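Local coordinates for protein Rab GDP dissociation inhibitor alpha (PDB 6C87) that probably binds prenylated Rab GTPases in their GDP-bound form, slows nucleotide release and recycles them between membranes and cytosol, at residues E61-Q66 against E389-I394; G274-V279 against D407-S412; T397-E402 against I411-D416. All coordinates share one frame; numbering follows the deposited sequence.

Contact 1. Residues E61-Q66 against E389-I394; sequences EKFRGQ and EKFVYI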
ATOM      1  N   GLU A  61     -35.571 -23.072  27.648  1.00 36.17           N
ATOM      2  CA  GLU A  61     -36.117 -21.875  28.288  1.00 39.81           C
ATOM      3  C   GLU A  61     -36.411 -20.795  27.251  1.00 41.45           C
ATOM      4  O   GLU A  61     -37.487 -20.189  27.261  1.00 42.06           O
ATOM      5  CB  GLU A  61     -35.169 -21.353  29.370  1.00 31.02           C
ATOM      6  N   LYS A  62     -35.498 -20.599  26.297  1.00 41.44           N
ATOM      7  CA  LYS A  62     -35.673 -19.530  25.320  1.00 37.67           C
ATOM      8  C   LYS A  62     -36.823 -19.821  24.359  1.00 44.11           C
ATOM      9  O   LYS A  62     -37.610 -18.922  24.044  1.00 45.05           O
ATOM     10  CB  LYS A  62     -34.364 -19.305  24.555  1.00 27.19           C
ATOM     11  CG  LYS A  62     -34.434 -18.249  23.456  1.00 27.25           C
ATOM     12  CD  LYS A  62     -33.066 -17.966  22.861  1.00 33.35           C
ATOM     13  CE  LYS A  62     -33.113 -16.860  21.811  1.00 36.72           C
ATOM     14  NZ  LYS A  62     -33.363 -15.517  22.395  1.00 37.31           N
ATOM     15  N   PHE A  63     -36.941 -21.059  23.875  1.00 43.51           N
ATOM     16  CA  PHE A  63     -37.876 -21.362  22.796  1.00 35.92           C
ATOM     17  C   PHE A  63     -39.137 -22.091  23.237  1.00 42.52           C
ATOM     18  O   PHE A  63     -40.050 -22.242  22.420  1.00 40.45           O
ATOM     19  CB  PHE A  63     -37.177 -22.175  21.709  1.00 27.44           C
ATOM     20  CG  PHE A  63     -36.124 -21.407  20.986  1.00 33.50           C
ATOM     21  CD1 PHE A  63     -36.474 -20.532  19.967  1.00 27.26           C
ATOM     22  CD2 PHE A  63     -34.786 -21.525  21.346  1.00 28.69           C
ATOM     23  CE1 PHE A  63     -35.504 -19.798  19.297  1.00 27.39           C
ATOM     24  CE2 PHE A  63     -33.811 -20.797  20.681  1.00 31.42           C
ATOM     25  CZ  PHE A  63     -34.172 -19.930  19.654  1.00 28.76           C
ATOM     26  N   ARG A  64     -39.213 -22.568  24.483  1.00 41.93           N
ATOM     27  CA  ARG A  64     -40.383 -23.340  24.888  1.00 43.71           C
ATOM     28  C   ARG A  64     -41.067 -22.785  26.131  1.00 49.46           C
ATOM     29  O   ARG A  64     -42.275 -22.980  26.302  1.00 54.80           O
ATOM     30  CB  ARG A  64     -40.000 -24.805  25.112  1.00 45.72           C
ATOM     31  CG  ARG A  64     -39.398 -25.461  23.888  1.00 49.39           C
ATOM     32  CD  ARG A  64     -40.459 -25.818  22.852  1.00 48.26           C
ATOM     33  NE  ARG A  64     -40.009 -26.933  22.031  1.00 51.36           N
ATOM     34  CZ  ARG A  64     -39.485 -26.774  20.822  1.00 59.02           C
ATOM     35  NH1 ARG A  64     -39.383 -25.552  20.309  1.00 60.38           N
ATOM     36  NH2 ARG A  64     -39.077 -27.823  20.122  1.00 62.00           N
ATOM     37  N   GLY A  65     -40.333 -22.103  26.995  1.00 45.44           N
ATOM     38  CA  GLY A  65     -40.910 -21.558  28.210  1.00 48.29           C
ATOM     39  C   GLY A  65     -40.015 -21.713  29.426  1.00 57.89           C
ATOM     40  O   GLY A  65     -39.065 -22.497  29.449  1.00 57.84           O
ATOM     41  N   GLN A  66     -40.323 -20.926  30.463  1.00 66.88           N
ATOM     42  CA  GLN A  66     -39.582 -20.993  31.718  1.00 63.29           C
ATOM     43  C   GLN A  66     -39.690 -22.362  32.373  1.00 68.35           C
ATOM     44  O   GLN A  66     -38.752 -22.802  33.046  1.00 73.76           O
ATOM     45  CB  GLN A  66     -40.087 -19.909  32.677  1.00 61.91           C
ATOM     46  N   GLU A 389     -35.613 -32.493  17.570  1.00 35.11           N
ATOM     47  CA  GLU A 389     -36.091 -31.222  18.094  1.00 41.87           C
ATOM     48  C   GLU A 389     -35.781 -30.125  17.099  1.00 37.71           C
ATOM     49  O   GLU A 389     -34.739 -30.151  16.432  1.00 33.01           O
ATOM     50  CB  GLU A 389     -35.485 -30.849  19.456  1.00 43.09           C
ATOM     51  CG  GLU A 389     -36.063 -31.603  20.622  1.00 51.30           C
ATOM     52  CD  GLU A 389     -37.489 -31.189  20.936  1.00 52.47           C
ATOM     53  OE1 GLU A 389     -37.961 -30.176  20.369  1.00 46.33           O
ATOM     54  OE2 GLU A 389     -38.126 -31.868  21.772  1.00 57.42           O
ATOM     55  N   LYS A 390     -36.714 -29.183  16.988  1.00 37.75           N
ATOM     56  CA  LYS A 390     -36.625 -28.087  16.039  1.00 34.84           C
ATOM     57  C   LYS A 390     -36.966 -26.781  16.750  1.00 38.11           C
ATOM     58  O   LYS A 390     -37.994 -26.689  17.432  1.00 33.38           O
ATOM     59  CB  LYS A 390     -37.567 -28.349  14.859  1.00 34.91           C
ATOM     60  CG  LYS A 390     -37.517 -27.314  13.782  1.00 45.52           C
ATOM     61  CD  LYS A 390     -38.559 -27.553  12.701  1.00 51.38           C
ATOM     62  CE  LYS A 390     -39.942 -27.762  13.297  1.00 47.10           C
ATOM     63  NZ  LYS A 390     -40.988 -27.390  12.314  1.00 49.24           N
ATOM     64  N   PHE A 391     -36.125 -25.767  16.568  1.00 42.91           N
ATOM     65  CA  PHE A 391     -36.341 -24.454  17.166  1.00 40.69           C
ATOM     66  C   PHE A 391     -36.360 -23.388  16.082  1.00 36.19           C
ATOM     67  O   PHE A 391     -35.404 -23.274  15.307  1.00 39.05           O
ATOM     68  CB  PHE A 391     -35.251 -24.106  18.176  1.00 37.42           C
ATOM     69  CG  PHE A 391     -35.005 -25.164  19.195  1.00 32.65           C
ATOM     70  CD1 PHE A 391     -35.794 -25.236  20.341  1.00 29.33           C
ATOM     71  CD2 PHE A 391     -33.978 -26.084  19.020  1.00 29.00           C
ATOM     72  CE1 PHE A 391     -35.564 -26.209  21.304  1.00 32.13           C
ATOM     73  CE2 PHE A 391     -33.739 -27.066  19.980  1.00 33.29           C
ATOM     74  CZ  PHE A 391     -34.538 -27.125  21.127  1.00 34.05           C
ATOM     75  N   VAL A 392     -37.430 -22.596  16.046  1.00 33.34           N
ATOM     76  CA  VAL A 392     -37.565 -21.522  15.064  1.00 34.99           C
ATOM     77  C   VAL A 392     -37.045 -20.223  15.668  1.00 33.00           C
ATOM     78  O   VAL A 392     -37.572 -19.737  16.674  1.00 34.17           O
ATOM     79  CB  VAL A 392     -39.020 -21.363  14.599  1.00 32.98           C
ATOM     80  CG1 VAL A 392     -39.122 -20.192  13.641  1.00 32.94           C
ATOM     81  CG2 VAL A 392     -39.484 -22.628  13.911  1.00 30.63           C
ATOM     82  N   TYR A 393     -36.027 -19.650  15.035  1.00 29.81           N
ATOM     83  CA  TYR A 393     -35.334 -18.467  15.541  1.00 34.43           C
ATOM     84  C   TYR A 393     -35.352 -17.398  14.447  1.00 38.01           C
ATOM     85  O   TYR A 393     -34.543 -17.437  13.514  1.00 38.35           O
ATOM     86  CB  TYR A 393     -33.911 -18.830  15.958  1.00 29.49           C
ATOM     87  CG  TYR A 393     -33.142 -17.726  16.645  1.00 32.98           C
ATOM     88  CD1 TYR A 393     -33.734 -16.936  17.625  1.00 37.55           C
ATOM     89  CD2 TYR A 393     -31.820 -17.476  16.314  1.00 27.87           C
ATOM     90  CE1 TYR A 393     -33.023 -15.929  18.255  1.00 37.22           C
ATOM     91  CE2 TYR A 393     -31.098 -16.480  16.942  1.00 30.07           C
ATOM     92  CZ  TYR A 393     -31.704 -15.704  17.907  1.00 39.26           C
ATOM     93  OH  TYR A 393     -30.978 -14.704  18.522  1.00 43.93           O
ATOM     94  N   ILE A 394     -36.271 -16.445  14.561  1.00 37.42           N
ATOM     95  CA  ILE A 394     -36.437 -15.373  13.586  1.00 33.90           C
ATOM     96  C   ILE A 394     -35.931 -14.068  14.192  1.00 41.21           C
ATOM     97  O   ILE A 394     -36.274 -13.725  15.333  1.00 35.91           O
ATOM     98  CB  ILE A 394     -37.906 -15.254  13.152  1.00 37.97           C
ATOM     99  CG1 ILE A 394     -38.395 -16.610  12.641  1.00 43.65           C
ATOM    100  CG2 ILE A 394     -38.056 -14.181  12.086  1.00 37.50           C
ATOM    101  CD1 ILE A 394     -39.884 -16.683  12.427  1.00 36.46           C
TER
HETATM  102  O   HOH W   1     -39.420 -23.369  18.104  1.00 36.57           O

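Contact 2. Residues G274-V279 against D407-S412; sequences GHVVGV and DGVFIS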
ATOM      1  N   GLY A 274     -23.765  17.091  18.589  1.00 84.36           N
ATOM      2  CA  GLY A 274     -24.232  15.741  18.344  1.00 85.34           C
ATOM      3  C   GLY A 274     -23.187  14.651  18.391  1.00 85.55           C
ATOM      4  O   GLY A 274     -23.514  13.496  18.099  1.00 86.35           O
ATOM      5  N   HIS A 275     -21.944  14.971  18.745  1.00 88.04           N
ATOM      6  CA  HIS A 275     -20.882  13.976  18.815  1.00 83.30           C
ATOM      7  C   HIS A 275     -20.796  13.367  20.210  1.00 80.14           C
ATOM      8  O   HIS A 275     -21.074  14.026  21.217  1.00 81.76           O
ATOM      9  CB  HIS A 275     -19.529  14.577  18.441  1.00 77.18           C
ATOM     10  CG  HIS A 275     -18.476  13.549  18.156  1.00 71.98           C
ATOM     11  ND1 HIS A 275     -17.845  12.837  19.152  1.00 68.77           N
ATOM     12  CD2 HIS A 275     -17.932  13.126  16.991  1.00 69.43           C
ATOM     13  CE1 HIS A 275     -16.963  12.013  18.614  1.00 66.37           C
ATOM     14  NE2 HIS A 275     -16.994  12.170  17.303  1.00 65.88           N
ATOM     15  N   VAL A 276     -20.396  12.095  20.260  1.00 73.94           N
ATOM     16  CA  VAL A 276     -20.300  11.394  21.532  1.00 67.37           C
ATOM     17  C   VAL A 276     -19.210  12.019  22.382  1.00 74.75           C
ATOM     18  O   VAL A 276     -18.129  12.372  21.892  1.00 69.17           O
ATOM     19  CB  VAL A 276     -19.999   9.901  21.311  1.00 64.77           C
ATOM     20  CG1 VAL A 276     -20.251   9.102  22.585  1.00 64.57           C
ATOM     21  CG2 VAL A 276     -20.814   9.374  20.180  1.00 66.69           C
ATOM     22  N   VAL A 277     -19.486  12.137  23.678  1.00 74.51           N
ATOM     23  CA  VAL A 277     -18.467  12.532  24.644  1.00 75.09           C
ATOM     24  C   VAL A 277     -18.372  11.571  25.810  1.00 75.25           C
ATOM     25  O   VAL A 277     -17.339  11.549  26.504  1.00 80.29           O
ATOM     26  CB  VAL A 277     -18.719  13.971  25.155  1.00 76.14           C
ATOM     27  CG1 VAL A 277     -18.513  14.978  24.035  1.00 76.47           C
ATOM     28  CG2 VAL A 277     -20.119  14.099  25.748  1.00 75.43           C
ATOM     29  N   GLY A 278     -19.392  10.759  26.058  1.00 73.14           N
ATOM     30  CA  GLY A 278     -19.363   9.810  27.153  1.00 79.57           C
ATOM     31  C   GLY A 278     -20.569   8.900  27.091  1.00 77.82           C
ATOM     32  O   GLY A 278     -21.516   9.129  26.332  1.00 80.00           O
ATOM     33  N   VAL A 279     -20.518   7.857  27.911  1.00 76.36           N
ATOM     34  CA  VAL A 279     -21.635   6.946  28.114  1.00 78.22           C
ATOM     35  C   VAL A 279     -21.935   6.923  29.603  1.00 79.34           C
ATOM     36  O   VAL A 279     -21.013   6.892  30.426  1.00 86.16           O
ATOM     37  CB  VAL A 279     -21.321   5.531  27.585  1.00 88.51           C
ATOM     38  CG1 VAL A 279     -22.513   4.604  27.782  1.00 95.78           C
ATOM     39  CG2 VAL A 279     -20.911   5.582  26.115  1.00 85.72           C
ATOM     40  N   ASP A 407     -20.822  11.624  13.930  1.00 56.95           N
ATOM     41  CA  ASP A 407     -21.250  11.613  15.322  1.00 67.65           C
ATOM     42  C   ASP A 407     -20.378  10.772  16.248  1.00 62.43           C
ATOM     43  O   ASP A 407     -20.557  10.850  17.469  1.00 58.53           O
ATOM     44  CB  ASP A 407     -22.702  11.123  15.429  1.00 67.33           C
ATOM     45  CG  ASP A 407     -22.906   9.776  14.786  1.00 67.07           C
ATOM     46  OD1 ASP A 407     -22.010   9.328  14.035  1.00 70.08           O
ATOM     47  OD2 ASP A 407     -23.966   9.163  15.032  1.00 71.25           O
ATOM     48  N   GLY A 408     -19.443   9.989  15.714  1.00 55.84           N
ATOM     49  CA  GLY A 408     -18.617   9.134  16.542  1.00 56.95           C
ATOM     50  C   GLY A 408     -19.254   7.830  16.971  1.00 59.01           C
ATOM     51  O   GLY A 408     -18.691   7.139  17.828  1.00 61.08           O
ATOM     52  N   VAL A 409     -20.407   7.470  16.413  1.00 60.08           N
ATOM     53  CA  VAL A 409     -21.111   6.240  16.764  1.00 59.12           C
ATOM     54  C   VAL A 409     -20.950   5.265  15.608  1.00 59.79           C
ATOM     55  O   VAL A 409     -21.557   5.442  14.544  1.00 62.20           O
ATOM     56  CB  VAL A 409     -22.595   6.487  17.060  1.00 58.67           C
ATOM     57  CG1 VAL A 409     -23.267   5.193  17.494  1.00 46.02           C
ATOM     58  CG2 VAL A 409     -22.760   7.559  18.116  1.00 55.14           C
ATOM     59  N   PHE A 410     -20.145   4.228  15.816  1.00 60.61           N
ATOM     60  CA  PHE A 410     -19.846   3.239  14.786  1.00 58.03           C
ATOM     61  C   PHE A 410     -20.637   1.973  15.090  1.00 56.43           C
ATOM     62  O   PHE A 410     -20.376   1.292  16.089  1.00 60.86           O
ATOM     63  CB  PHE A 410     -18.343   2.982  14.726  1.00 53.71           C
ATOM     64  CG  PHE A 410     -17.548   4.223  14.465  1.00 55.26           C
ATOM     65  CD1 PHE A 410     -17.123   5.022  15.511  1.00 58.74           C
ATOM     66  CD2 PHE A 410     -17.266   4.621  13.168  1.00 60.52           C
ATOM     67  CE1 PHE A 410     -16.406   6.186  15.272  1.00 64.02           C
ATOM     68  CE2 PHE A 410     -16.550   5.781  12.919  1.00 64.97           C
ATOM     69  CZ  PHE A 410     -16.120   6.566  13.976  1.00 65.09           C
ATOM     70  N   ILE A 411     -21.604   1.662  14.225  1.00 48.38           N
ATOM     71  CA  ILE A 411     -22.568   0.590  14.456  1.00 46.89           C
ATOM     72  C   ILE A 411     -22.316  -0.544  13.471  1.00 47.92           C
ATOM     73  O   ILE A 411     -22.046  -0.309  12.286  1.00 48.25           O
ATOM     74  CB  ILE A 411     -24.018   1.101  14.341  1.00 42.62           C
ATOM     75  CG1 ILE A 411     -24.196   2.370  15.180  1.00 48.06           C
ATOM     76  CG2 ILE A 411     -25.003   0.024  14.771  1.00 38.38           C
ATOM     77  CD1 ILE A 411     -25.566   3.006  15.058  1.00 51.02           C
ATOM     78  N   SER A 412     -22.397  -1.775  13.970  1.00 38.94           N
ATOM     79  CA  SER A 412     -22.240  -2.950  13.129  1.00 42.25           C
ATOM     80  C   SER A 412     -23.560  -3.310  12.456  1.00 45.97           C
ATOM     81  O   SER A 412     -24.642  -2.886  12.872  1.00 41.82           O
ATOM     82  CB  SER A 412     -21.752  -4.146  13.948  1.00 38.95           C
ATOM     83  OG  SER A 412     -22.697  -4.504  14.955  1.00 35.66           O
TER

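Contact 3. Residues T397-E402 against I411-D416; sequences TYAPLE and ISKSYD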
ATOM      1  N   THR A 397     -33.074  -7.719  11.067  1.00 41.15           N
ATOM      2  CA  THR A 397     -31.735  -7.278  10.712  1.00 36.49           C
ATOM      3  C   THR A 397     -31.723  -5.764  10.532  1.00 45.73           C
ATOM      4  O   THR A 397     -32.725  -5.155  10.135  1.00 38.18           O
ATOM      5  CB  THR A 397     -31.242  -7.980   9.439  1.00 31.55           C
ATOM      6  OG1 THR A 397     -32.135  -7.717   8.353  1.00 40.22           O
ATOM      7  CG2 THR A 397     -31.207  -9.470   9.663  1.00 30.22           C
ATOM      8  N   TYR A 398     -30.588  -5.151  10.865  1.00 49.87           N
ATOM      9  CA  TYR A 398     -30.492  -3.700  10.844  1.00 45.96           C
ATOM     10  C   TYR A 398     -29.150  -3.274  10.279  1.00 46.00           C
ATOM     11  O   TYR A 398     -28.170  -4.024  10.300  1.00 43.66           O
ATOM     12  CB  TYR A 398     -30.661  -3.080  12.238  1.00 47.47           C
ATOM     13  CG  TYR A 398     -32.001  -3.326  12.890  1.00 47.33           C
ATOM     14  CD1 TYR A 398     -32.221  -4.467  13.662  1.00 41.85           C
ATOM     15  CD2 TYR A 398     -33.049  -2.428  12.730  1.00 47.28           C
ATOM     16  CE1 TYR A 398     -33.444  -4.701  14.262  1.00 46.56           C
ATOM     17  CE2 TYR A 398     -34.277  -2.652  13.328  1.00 50.10           C
ATOM     18  CZ  TYR A 398     -34.470  -3.790  14.094  1.00 52.88           C
ATOM     19  OH  TYR A 398     -35.693  -4.018  14.690  1.00 56.68           O
ATOM     20  N   ALA A 399     -29.112  -2.029   9.823  1.00 47.97           N
ATOM     21  CA  ALA A 399     -27.904  -1.406   9.318  1.00 44.92           C
ATOM     22  C   ALA A 399     -27.925   0.061   9.734  1.00 47.92           C
ATOM     23  O   ALA A 399     -28.996   0.671   9.783  1.00 45.86           O
ATOM     24  CB  ALA A 399     -27.794  -1.515   7.791  1.00 42.73           C
ATOM     25  N   PRO A 400     -26.758   0.632  10.031  1.00 48.58           N
ATOM     26  CA  PRO A 400     -26.720   2.024  10.503  1.00 46.79           C
ATOM     27  C   PRO A 400     -27.041   3.019   9.402  1.00 54.73           C
ATOM     28  O   PRO A 400     -26.829   2.763   8.214  1.00 56.35           O
ATOM     29  CB  PRO A 400     -25.277   2.186  10.994  1.00 43.41           C
ATOM     30  CG  PRO A 400     -24.504   1.158  10.224  1.00 40.14           C
ATOM     31  CD  PRO A 400     -25.428   0.004  10.051  1.00 38.69           C
ATOM     32  N   LEU A 401     -27.577   4.171   9.820  1.00 57.38           N
ATOM     33  CA  LEU A 401     -27.896   5.237   8.877  1.00 56.07           C
ATOM     34  C   LEU A 401     -26.647   5.989   8.424  1.00 60.95           C
ATOM     35  O   LEU A 401     -26.525   6.345   7.246  1.00 63.90           O
ATOM     36  CB  LEU A 401     -28.886   6.212   9.513  1.00 53.91           C
ATOM     37  CG  LEU A 401     -30.221   5.647   9.995  1.00 53.24           C
ATOM     38  CD1 LEU A 401     -30.945   6.659  10.884  1.00 49.90           C
ATOM     39  CD2 LEU A 401     -31.080   5.253   8.819  1.00 48.52           C
ATOM     40  N   GLU A 402     -25.714   6.239   9.339  1.00 61.27           N
ATOM     41  CA  GLU A 402     -24.485   6.952   9.035  1.00 57.15           C
ATOM     42  C   GLU A 402     -23.292   6.074   9.394  1.00 56.14           C
ATOM     43  O   GLU A 402     -23.406   5.129  10.180  1.00 56.45           O
ATOM     44  CB  GLU A 402     -24.422   8.297   9.783  1.00 52.14           C
ATOM     45  N   ILE A 411     -21.604   1.662  14.225  1.00 48.38           N
ATOM     46  CA  ILE A 411     -22.568   0.590  14.456  1.00 46.89           C
ATOM     47  C   ILE A 411     -22.316  -0.544  13.471  1.00 47.92           C
ATOM     48  O   ILE A 411     -22.046  -0.309  12.286  1.00 48.25           O
ATOM     49  CB  ILE A 411     -24.018   1.101  14.341  1.00 42.62           C
ATOM     50  CG1 ILE A 411     -24.196   2.370  15.180  1.00 48.06           C
ATOM     51  CG2 ILE A 411     -25.003   0.024  14.771  1.00 38.38           C
ATOM     52  CD1 ILE A 411     -25.566   3.006  15.058  1.00 51.02           C
ATOM     53  N   SER A 412     -22.397  -1.775  13.970  1.00 38.94           N
ATOM     54  CA  SER A 412     -22.240  -2.950  13.129  1.00 42.25           C
ATOM     55  C   SER A 412     -23.560  -3.310  12.456  1.00 45.97           C
ATOM     56  O   SER A 412     -24.642  -2.886  12.872  1.00 41.82           O
ATOM     57  CB  SER A 412     -21.752  -4.146  13.948  1.00 38.95           C
ATOM     58  OG  SER A 412     -22.697  -4.504  14.955  1.00 35.66           O
ATOM     59  N   LYS A 413     -23.455  -4.113  11.399  1.00 43.90           N
ATOM     60  CA  LYS A 413     -24.623  -4.690  10.761  1.00 34.85           C
ATOM     61  C   LYS A 413     -25.039  -5.964  11.479  1.00 34.78           C
ATOM     62  O   LYS A 413     -24.221  -6.645  12.103  1.00 33.24           O
ATOM     63  CB  LYS A 413     -24.340  -4.990   9.289  1.00 40.69           C
ATOM     64  CG  LYS A 413     -24.099  -3.747   8.455  1.00 47.43           C
ATOM     65  CD  LYS A 413     -23.784  -4.097   7.015  1.00 43.51           C
ATOM     66  CE  LYS A 413     -23.545  -2.837   6.207  1.00 53.83           C
ATOM     67  NZ  LYS A 413     -23.154  -3.153   4.813  1.00 63.92           N
ATOM     68  N   SER A 414     -26.335  -6.265  11.416  1.00 35.56           N
ATOM     69  CA  SER A 414     -26.803  -7.562  11.877  1.00 34.67           C
ATOM     70  C   SER A 414     -26.197  -8.665  11.018  1.00 44.13           C
ATOM     71  O   SER A 414     -25.883  -8.469   9.840  1.00 40.53           O
ATOM     72  CB  SER A 414     -28.324  -7.631  11.817  1.00 36.26           C
ATOM     73  OG  SER A 414     -28.901  -6.597  12.598  1.00 42.42           O
ATOM     74  N   TYR A 415     -26.077  -9.853  11.594  1.00 48.07           N
ATOM     75  CA  TYR A 415     -25.475 -10.950  10.856  1.00 42.92           C
ATOM     76  C   TYR A 415     -26.468 -11.475   9.823  1.00 43.84           C
ATOM     77  O   TYR A 415     -27.633 -11.736  10.139  1.00 38.91           O
ATOM     78  CB  TYR A 415     -25.027 -12.050  11.815  1.00 38.16           C
ATOM     79  CG  TYR A 415     -23.993 -11.541  12.784  1.00 45.54           C
ATOM     80  CD1 TYR A 415     -22.706 -11.258  12.358  1.00 48.54           C
ATOM     81  CD2 TYR A 415     -24.309 -11.321  14.118  1.00 45.58           C
ATOM     82  CE1 TYR A 415     -21.752 -10.772  13.233  1.00 53.59           C
ATOM     83  CE2 TYR A 415     -23.362 -10.843  15.004  1.00 43.72           C
ATOM     84  CZ  TYR A 415     -22.083 -10.563  14.558  1.00 52.24           C
ATOM     85  OH  TYR A 415     -21.126 -10.076  15.433  1.00 57.54           O
ATOM     86  N   ASP A 416     -26.002 -11.617   8.583  1.00 36.08           N
ATOM     87  CA  ASP A 416     -26.851 -12.114   7.515  1.00 27.48           C
ATOM     88  C   ASP A 416     -26.970 -13.631   7.617  1.00 31.40           C
ATOM     89  O   ASP A 416     -26.379 -14.275   8.495  1.00 31.99           O
ATOM     90  CB  ASP A 416     -26.324 -11.643   6.155  1.00 28.20           C
ATOM     91  CG  ASP A 416     -24.938 -12.203   5.804  1.00 38.07           C
ATOM     92  OD1 ASP A 416     -24.516 -13.251   6.340  1.00 37.89           O
ATOM     93  OD2 ASP A 416     -24.242 -11.557   4.991  1.00 38.80           O
TER
HETATM   94  O   HOH W   2     -22.095   3.992  12.059  1.00 45.23           O

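Contact 1. Residues E61-Q66 against E389-I394
Phe63 and Phe391, joined by Tyr393, form an aromatic cluster where helix 56-64 packs against strand 389-400 of the large mixed sheet. Its close-packed part is built round the Phe63 ring. Phe391 CB stands over the centre of one face, 4.1 Å from the Phe63 ring centroid, in a CH-pi contact only 12° off the ring normal. The Phe63 chain reciprocates, its CB touching Phe391 CD1 at 3.6 Å. At its far end Phe63 meets Tyr393, whose CD1 lies at the ring edge, 3.6 Å from Phe63 CZ; the two ring planes are nearly perpendicular. With CG anti to its carbonyl carbon (chi1 -67°), Phe63 directs its ring onto the strand between these two neighbours. Met59 of the same helix also touches Phe391, while Tyr393 OH leaves the cluster to bond to Glu50 O.

Toward solvent the contact becomes looser and polar. Lys62, an exposed residue, lays its CE beside the Tyr393 ring, 3.7 Å from CE1. Arg64, exposed as well, bends at chi2 and swings its guanidinium across Phe391, which lies over one guanidinium face. A salt bridge joins Arg64 NH2 to Glu389 OE1 at 2.6 Å, although the hydrogen bond within it is weak, well off a straight line. A water accepts from Val392 N and, weakly, from Arg64 NH1. The straighter grip is on the backbone: Arg64 NH2 donates to Lys390 O at 3.1 Å, the oxygen lying in the guanidinium plane but the nitrogen standing 39° out of the carbonyl plane.

Contact 2. Residues G274-V279 against D407-S412
His275 spreads its imidazole over the peptide that joins Asp407 to Gly408, so that the turn entering strand 276-281 meets the turn entering strand 409-411. The carbonyl oxygen Asp407 O sits over the centre of the ring, 3.4 Å above its plane. Two features of the histidine conformation produce this. Its CG lies trans to the backbone nitrogen (chi1 -165°), carrying the ring across the other turn, and ND1 donates to Val276 O at 2.8 Å, close to the imidazole plane, which fixes the ring's rotation. The outer end of the imidazole reaches Gly408, with His275 NE2 3.5 Å from Gly408 CA; having no side chain, the glycine admits the ring closely, and its positive phi helps the chain to turn there.

Val276 adds the direct link between the backbones, its N donating to Asp407 O at 3.1 Å. The same oxygen takes a CA-H...O contact from His275 CA at 3.4 Å. Of the two Val276 methyls, CG2 meets CG2 of Val409, and the valine branches lie roughly perpendicular. Val291, in strand 290-293, touches both valines, joining the small antiparallel sheet to the edge of the parallel one.

Asp407 turns its carboxylate away from the histidine: CG is lodged between the backbone N and C (chi1 55°), where OD1 weakly accepts from Val409 N and OD2 forms a salt bridge with Lys301. Donation by ND1 to a carbonyl implies a proton on that nitrogen. The Asp407 charge is probably balanced by Lys301, and it is the main-chain oxygen, not the carboxylate, that joins the two turns.

Contact 3. Residues T397-E402 against I411-D416
Ile411 begins the contact by laying its CB against Pro400 CB, 3.7 Å apart; the proline ring and the isoleucine branch lie alongside, running opposite ways. CG of the same proline ring reaches Ile411 O at 3.5 Å. Ile411 N donates to a water that in turn donates to Glu402 O, 2.6 Å away, bridging the segments beyond the proline. Ser412 points away, its OG bonded to Glu24. Lys413 sends an extended chain outward, but its CA passes 3.6 Å from Tyr398 O and its N is held by Asp427.

Here the chain leaving the parallel sheet of the Rossmann-like domain runs antiparallel to the end of strand 389-400, which belongs to the large mixed sheet, although 411-416 is itself no regular strand. Ser414 supplies both direct hydrogen bonds. Its N donates to Tyr398 O at 3.1 Å, nearly straight (173°) and in the carbonyl plane. Its OG, trans to the carbonyl carbon (chi1 -58°), turns back to accept from Tyr398 N at 2.8 Å, a side-chain oxygen thus serving a main-chain N-H. That OG also lies near the plane of the Tyr398 ring, at its edge, while Ser414 CB packs on Thr397 CB at 3.8 Å. Tyr415 then turns its ring away toward helix 22-33, where its OH accepts from Thr23 N.

In the fold
Strand 389-400 carries both contact 1 and contact 3, whose centres lie 25 Å apart: helix 56-64 rests on its beginning, and the loop after strand 409-411 runs beside its end. Contact 3 overlaps contact 2 in sequence, sharing Ile411 and Ser412, with centres 15 Å apart; the centres of contacts 1 and 2 are 35 Å apart. Along the chain contact 1 closes before contact 3 opens, whereas contacts 1 and 2 interleave. The stretch 389-416 passes from the mixed sheet to the edge of the parallel Rossmann-like sheet, meeting earlier parts of the chain in contacts 1 and 2, folding back on itself in contact 3, and so linking the mixed, parallel and small antiparallel sheets.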